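Alpha-hemoglobin-stabilizing protein (Homo sapiens, PDB 1Z8U) acts as an erythroid chaperone that binds free alpha-hemoglobin and keeps it from aggregating and precipitating during red-cell development. Local coordinates at residues Glu35-Val38 with Thr39-Asp43. The protein carries 1 engineered substitution. Residues are numbered along the deposited sequence; the frame is centred on the assembly and turned at random.
Sequences EDMV and TVVED
Met37 extends CG anti to its backbone N (chi1 176°) and then bends at the next two torsions, which brings SD over the following turn of the helix, 4.1 Å from CG2 of Val41. The two side chains meet obliquely through the sulfur and this one methyl branch. CG2 of Val41, beside the backbone N, also lies close to Met37 O (3.2 Å), a tight carbon-oxygen contact. Val41 N bonds to Met37 O at 3.0 Å; Val40 N to Asp36 O and Glu42 N to Val38 O, both 2.8 Å, continue the i to i+4 ladder of a regular alpha-helix. At Glu35 the ladder slackens: its O receives a weak bond from Thr39 N, and a second weak one from Thr39 OG1, 3.5 Å away, whose hydroxyl turns back along the helix. Ser33 bonds through OG to Asp36 N, close to the start of helix 34-52. Asp36, Thr39 and Val40 each pack on an aromatic side chain of a chain of another protein; through a polar side chain it also hydrogen-bonds Asp43 OD1, consistent with this face of helix 34-52 taking part in binding the alpha-hemoglobin client. Met37 and Val41 face helix 60-86, where Phe81 touches both, joined by Tyr85 at Met37 and Ala78 at Val41, in the core of the three-helix bundle, so this first part of helix 34-52 lies between helix 60-86 and the partner chain.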
# COMPACT_ATOMS: atom_id res chain seq x y z
N GLU A 35 -15.65 3.53 -4.79
CA GLU A 35 -14.94 4.17 -5.88
C GLU A 35 -13.43 4.14 -5.65
O GLU A 35 -12.66 3.79 -6.55
CB GLU A 35 -15.43 5.61 -6.00
CG GLU A 35 -15.37 6.19 -7.39
CD GLU A 35 -15.70 7.67 -7.40
OE1 GLU A 35 -16.00 8.21 -8.49
OE2 GLU A 35 -15.65 8.28 -6.31
N ASP A 36 -12.99 4.51 -4.44
CA ASP A 36 -11.56 4.52 -4.15
C ASP A 36 -11.03 3.14 -3.84
O ASP A 36 -9.86 2.87 -4.08
CB ASP A 36 -11.23 5.47 -2.99
CG ASP A 36 -11.66 6.88 -3.25
OD1 ASP A 36 -11.40 7.41 -4.35
OD2 ASP A 36 -12.27 7.48 -2.34
N MET A 37 -11.86 2.26 -3.30
CA MET A 37 -11.37 0.91 -3.04
C MET A 37 -10.97 0.30 -4.39
O MET A 37 -10.04 -0.49 -4.47
CB MET A 37 -12.45 0.04 -2.39
CG MET A 37 -12.01 -1.42 -2.20
SD MET A 37 -10.48 -1.60 -1.24
CE MET A 37 -11.12 -1.81 0.42
N VAL A 38 -11.67 0.69 -5.45
CA VAL A 38 -11.33 0.19 -6.78
C VAL A 38 -9.95 0.69 -7.17
O VAL A 38 -9.11 -0.06 -7.65
CB VAL A 38 -12.35 0.63 -7.85
CG1 VAL A 38 -11.83 0.30 -9.25
CG2 VAL A 38 -13.67 -0.07 -7.60
N THR A 39 -9.74 1.99 -6.96
CA THR A 39 -8.47 2.62 -7.26
C THR A 39 -7.37 1.89 -6.50
O THR A 39 -6.38 1.47 -7.09
CB THR A 39 -8.50 4.10 -6.83
OG1 THR A 39 -9.49 4.79 -7.60
CG2 THR A 39 -7.15 4.76 -7.07
N VAL A 40 -7.56 1.71 -5.19
CA VAL A 40 -6.56 1.01 -4.37
C VAL A 40 -6.21 -0.33 -5.00
O VAL A 40 -5.05 -0.59 -5.29
CB VAL A 40 -7.07 0.74 -2.94
CG1 VAL A 40 -6.24 -0.34 -2.29
CG2 VAL A 40 -6.97 1.99 -2.10
N VAL A 41 -7.22 -1.18 -5.20
CA VAL A 41 -6.99 -2.50 -5.79
C VAL A 41 -6.31 -2.44 -7.15
O VAL A 41 -5.38 -3.20 -7.41
CB VAL A 41 -8.31 -3.32 -5.90
CG1 VAL A 41 -8.05 -4.70 -6.53
CG2 VAL A 41 -8.93 -3.50 -4.52
N GLU A 42 -6.73 -1.53 -8.02
CA GLU A 42 -6.08 -1.45 -9.31
C GLU A 42 -4.62 -1.06 -9.14
O GLU A 42 -3.78 -1.51 -9.92
CB GLU A 42 -6.78 -0.46 -10.24
CG GLU A 42 -7.17 -1.07 -11.59
CD GLU A 42 -5.98 -1.39 -12.50
OE1 GLU A 42 -6.20 -2.01 -13.57
OE2 GLU A 42 -4.85 -1.02 -12.15
N ASP A 43 -4.31 -0.25 -8.13
CA ASP A 43 -2.92 0.13 -7.88
C ASP A 43 -2.16 -1.12 -7.45
O ASP A 43 -1.03 -1.36 -7.87
CB ASP A 43 -2.82 1.20 -6.79
CG ASP A 43 -3.13 2.59 -7.31
OD1 ASP A 43 -3.20 3.53 -6.49
OD2 ASP A 43 -3.29 2.77 -8.53